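Local structure of CSE1 (Thermus thermophilus, 4AN8) at residues T234-Y245 with V270-M281. The protein is a subunit of the Cascade ribonucleoprotein complex, part of the CRISPR adaptive immune system that probably protects the cell against mobile genetic elements. Residues are numbered along the deposited sequence; the frame is centred on the assembly and turned at random.
Sequences TKWPLTGRTRVY and VEPLEATHRDPM
A chi1 of 176° sets the His277 ring opposite its own amide nitrogen and carries it over the backbone of Thr239 and Gly240, where Gly240 N sits 3.7 Å above the ring plane, offset toward its rim. In Val270 it is CG1 that lies opposite the backbone N (170°), which brings it over a face of the Trp236 indole, a CH-pi contact 3.9 Å from the centroid of the five-membered ring. Alongside the Trp236 contact, strands 235-237 and 271-273 illustrate how a short parallel pairing is secured: amides of Glu271, Trp236, Leu273 and Leu238 alternate in donating across it, the tightest being Leu273 N to Trp236 O at 2.7 Å, although that donor stands above the carbonyl plane. This pairing adds 235-237 to the long strand 261-273 of a mixed sheet. Lys235 and Leu273 share one face of it, Trp236 and Pro272 the other. Beyond the sheet, waters join the direct packing. One lies in the imidazole plane, 2.9 Å from His277 NE2, and donates to Arg241 O and, weakly, to Asp279 OD2. That carboxylate, salt-bridged to Arg58 of helix 50-67, also meets the Tyr245 ring near its plane, with OD2 3.5 Å from CE1, while Pro280 CG packs 3.4 Å from Tyr245 OH.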
# COMPACT_ATOMS: atom_id res chain seq x y z
N THR A 234 -26.50 -9.59 0.10
CA THR A 234 -26.13 -8.43 -0.70
C THR A 234 -24.81 -8.62 -1.41
O THR A 234 -23.79 -8.85 -0.77
CB THR A 234 -26.05 -7.15 0.13
OG1 THR A 234 -27.26 -6.99 0.86
CG2 THR A 234 -25.83 -5.94 -0.78
N LYS A 235 -24.82 -8.49 -2.73
CA LYS A 235 -23.62 -8.70 -3.52
C LYS A 235 -23.48 -7.55 -4.47
O LYS A 235 -24.42 -7.20 -5.18
CB LYS A 235 -23.73 -10.01 -4.29
CG LYS A 235 -24.15 -11.17 -3.42
CD LYS A 235 -24.25 -12.45 -4.21
CE LYS A 235 -24.69 -13.59 -3.30
NZ LYS A 235 -26.02 -13.27 -2.65
N TRP A 236 -22.31 -6.92 -4.46
CA TRP A 236 -22.07 -5.76 -5.31
C TRP A 236 -20.88 -6.03 -6.20
O TRP A 236 -19.87 -6.55 -5.74
CB TRP A 236 -21.74 -4.51 -4.50
CG TRP A 236 -22.82 -3.92 -3.71
CD1 TRP A 236 -24.15 -4.24 -3.74
CD2 TRP A 236 -22.68 -2.87 -2.73
NE1 TRP A 236 -24.84 -3.45 -2.84
CE2 TRP A 236 -23.96 -2.61 -2.21
CE3 TRP A 236 -21.59 -2.14 -2.23
CZ2 TRP A 236 -24.19 -1.66 -1.22
CZ3 TRP A 236 -21.81 -1.18 -1.25
CH2 TRP A 236 -23.10 -0.95 -0.75
N PRO A 237 -21.00 -5.66 -7.47
CA PRO A 237 -19.80 -5.71 -8.30
C PRO A 237 -18.77 -4.77 -7.69
O PRO A 237 -19.15 -3.73 -7.19
CB PRO A 237 -20.29 -5.24 -9.68
CG PRO A 237 -21.63 -4.57 -9.43
CD PRO A 237 -22.20 -5.19 -8.19
N LEU A 238 -17.51 -5.17 -7.68
CA LEU A 238 -16.44 -4.41 -7.06
C LEU A 238 -15.95 -3.37 -8.05
O LEU A 238 -14.90 -3.53 -8.68
CB LEU A 238 -15.30 -5.37 -6.67
CG LEU A 238 -14.14 -4.95 -5.76
CD1 LEU A 238 -14.65 -4.55 -4.36
CD2 LEU A 238 -13.11 -6.10 -5.66
N THR A 239 -16.73 -2.31 -8.21
CA THR A 239 -16.40 -1.29 -9.19
C THR A 239 -16.84 0.06 -8.66
O THR A 239 -17.63 0.14 -7.73
CB THR A 239 -17.11 -1.57 -10.54
OG1 THR A 239 -16.67 -0.62 -11.50
CG2 THR A 239 -18.67 -1.49 -10.40
N GLY A 240 -16.35 1.13 -9.26
CA GLY A 240 -16.64 2.46 -8.76
C GLY A 240 -15.57 2.88 -7.77
O GLY A 240 -15.40 2.26 -6.72
N ARG A 241 -14.82 3.93 -8.12
CA ARG A 241 -13.66 4.32 -7.33
C ARG A 241 -13.99 4.56 -5.85
O ARG A 241 -13.35 3.99 -4.98
CB ARG A 241 -12.97 5.54 -7.93
CG ARG A 241 -11.64 5.88 -7.23
CD ARG A 241 -11.05 7.16 -7.80
NE ARG A 241 -10.81 7.04 -9.23
CZ ARG A 241 -10.34 8.01 -10.00
NH1 ARG A 241 -10.04 9.21 -9.46
NH2 ARG A 241 -10.16 7.79 -11.29
N THR A 242 -14.97 5.40 -5.57
CA THR A 242 -15.24 5.74 -4.18
C THR A 242 -16.02 4.66 -3.49
O THR A 242 -15.98 4.55 -2.26
CB THR A 242 -15.93 7.10 -4.02
OG1 THR A 242 -17.29 7.00 -4.46
CG2 THR A 242 -15.21 8.13 -4.86
N ARG A 243 -16.74 3.84 -4.27
CA ARG A 243 -17.47 2.72 -3.67
C ARG A 243 -16.41 1.73 -3.17
O ARG A 243 -16.50 1.20 -2.09
CB ARG A 243 -18.41 2.05 -4.69
CG ARG A 243 -19.03 0.74 -4.20
CD ARG A 243 -19.98 0.08 -5.26
NE ARG A 243 -21.09 0.97 -5.64
CZ ARG A 243 -21.17 1.56 -6.83
NH1 ARG A 243 -20.25 1.36 -7.78
NH2 ARG A 243 -22.19 2.35 -7.10
N VAL A 244 -15.41 1.50 -3.99
CA VAL A 244 -14.30 0.66 -3.57
C VAL A 244 -13.45 1.25 -2.43
O VAL A 244 -13.11 0.55 -1.50
CB VAL A 244 -13.48 0.19 -4.76
CG1 VAL A 244 -12.25 -0.62 -4.29
CG2 VAL A 244 -14.37 -0.68 -5.65
N TYR A 245 -13.15 2.55 -2.47
CA TYR A 245 -12.45 3.24 -1.37
C TYR A 245 -13.18 3.12 -0.03
O TYR A 245 -12.57 3.18 1.04
CB TYR A 245 -12.32 4.74 -1.67
CG TYR A 245 -11.21 5.12 -2.64
CD1 TYR A 245 -10.39 4.16 -3.25
CD2 TYR A 245 -11.00 6.46 -2.95
CE1 TYR A 245 -9.38 4.53 -4.12
CE2 TYR A 245 -9.99 6.85 -3.82
CZ TYR A 245 -9.19 5.89 -4.39
OH TYR A 245 -8.21 6.31 -5.26
N VAL A 270 -20.72 -7.06 2.73
CA VAL A 270 -21.21 -7.06 1.35
C VAL A 270 -20.28 -7.90 0.47
O VAL A 270 -19.06 -7.72 0.48
CB VAL A 270 -21.38 -5.66 0.75
CG1 VAL A 270 -21.66 -5.75 -0.76
CG2 VAL A 270 -22.51 -4.93 1.42
N GLU A 271 -20.86 -8.81 -0.30
CA GLU A 271 -20.07 -9.71 -1.15
C GLU A 271 -19.55 -9.03 -2.40
O GLU A 271 -20.33 -8.52 -3.18
CB GLU A 271 -20.91 -10.91 -1.58
CG GLU A 271 -21.21 -11.87 -0.47
CD GLU A 271 -20.05 -12.80 -0.22
OE1 GLU A 271 -19.47 -13.30 -1.21
OE2 GLU A 271 -19.71 -13.03 0.97
N PRO A 272 -18.23 -9.06 -2.60
CA PRO A 272 -17.62 -8.48 -3.80
C PRO A 272 -17.84 -9.36 -5.03
O PRO A 272 -17.49 -10.52 -5.01
CB PRO A 272 -16.12 -8.43 -3.44
CG PRO A 272 -15.94 -9.58 -2.48
CD PRO A 272 -17.23 -9.66 -1.70
N LEU A 273 -18.45 -8.82 -6.07
CA LEU A 273 -18.57 -9.53 -7.33
C LEU A 273 -17.47 -9.07 -8.28
O LEU A 273 -17.09 -7.89 -8.26
CB LEU A 273 -19.93 -9.30 -7.96
CG LEU A 273 -21.13 -9.84 -7.18
CD1 LEU A 273 -22.44 -9.58 -7.92
CD2 LEU A 273 -20.95 -11.34 -6.92
N GLU A 274 -16.98 -9.98 -9.12
CA GLU A 274 -15.90 -9.66 -10.06
C GLU A 274 -16.27 -8.55 -11.04
O GLU A 274 -17.39 -8.50 -11.54
CB GLU A 274 -15.44 -10.92 -10.81
CG GLU A 274 -14.89 -12.02 -9.91
CD GLU A 274 -14.06 -13.06 -10.66
OE1 GLU A 274 -13.06 -12.68 -11.29
OE2 GLU A 274 -14.42 -14.26 -10.62
N ALA A 275 -15.33 -7.66 -11.30
CA ALA A 275 -15.57 -6.57 -12.24
C ALA A 275 -14.25 -6.15 -12.86
O ALA A 275 -13.19 -6.59 -12.43
CB ALA A 275 -16.24 -5.40 -11.55
N THR A 276 -14.32 -5.30 -13.88
CA THR A 276 -13.11 -4.86 -14.57
C THR A 276 -12.32 -3.78 -13.81
O THR A 276 -11.09 -3.66 -13.95
CB THR A 276 -13.42 -4.41 -16.01
OG1 THR A 276 -14.36 -3.32 -15.98
CG2 THR A 276 -14.06 -5.54 -16.78
N HIS A 277 -13.02 -3.01 -12.98
CA HIS A 277 -12.40 -1.95 -12.19
C HIS A 277 -11.08 -2.32 -11.53
O HIS A 277 -10.95 -3.34 -10.88
CB HIS A 277 -13.39 -1.49 -11.11
CG HIS A 277 -12.82 -0.46 -10.17
ND1 HIS A 277 -12.82 0.89 -10.45
CD2 HIS A 277 -12.23 -0.60 -8.97
CE1 HIS A 277 -12.27 1.54 -9.44
NE2 HIS A 277 -11.89 0.66 -8.53
N ARG A 278 -10.09 -1.47 -11.70
CA ARG A 278 -8.83 -1.60 -10.98
C ARG A 278 -8.68 -0.38 -10.09
O ARG A 278 -8.83 0.75 -10.54
CB ARG A 278 -7.64 -1.67 -11.96
CG ARG A 278 -6.27 -1.64 -11.29
CD ARG A 278 -5.13 -1.92 -12.29
NE ARG A 278 -5.16 -1.01 -13.44
CZ ARG A 278 -4.25 -0.08 -13.67
NH1 ARG A 278 -3.23 0.05 -12.84
NH2 ARG A 278 -4.35 0.72 -14.72
N ASP A 279 -8.40 -0.61 -8.82
CA ASP A 279 -8.20 0.49 -7.88
C ASP A 279 -7.02 1.36 -8.36
O ASP A 279 -6.00 0.85 -8.81
CB ASP A 279 -7.97 -0.07 -6.47
CG ASP A 279 -7.91 1.00 -5.41
OD1 ASP A 279 -6.90 1.73 -5.41
OD2 ASP A 279 -8.84 1.10 -4.57
N PRO A 280 -7.18 2.69 -8.29
CA PRO A 280 -6.12 3.62 -8.73
C PRO A 280 -4.78 3.37 -8.03
O PRO A 280 -3.75 3.68 -8.61
CB PRO A 280 -6.66 4.98 -8.30
CG PRO A 280 -8.16 4.81 -8.34
CD PRO A 280 -8.42 3.38 -7.90
N MET A 281 -4.78 2.84 -6.82
CA MET A 281 -3.51 2.68 -6.11
C MET A 281 -2.82 1.35 -6.42
O MET A 281 -1.73 1.06 -5.91
CB MET A 281 -3.70 2.87 -4.62
CG MET A 281 -3.97 4.34 -4.25
SD MET A 281 -4.44 4.49 -2.51
CE MET A 281 -4.77 6.27 -2.42
O HOH W 1 -12.27 -4.74 -9.28
O HOH W 2 -15.97 -2.01 -13.55
O HOH W 3 -11.14 2.15 -6.16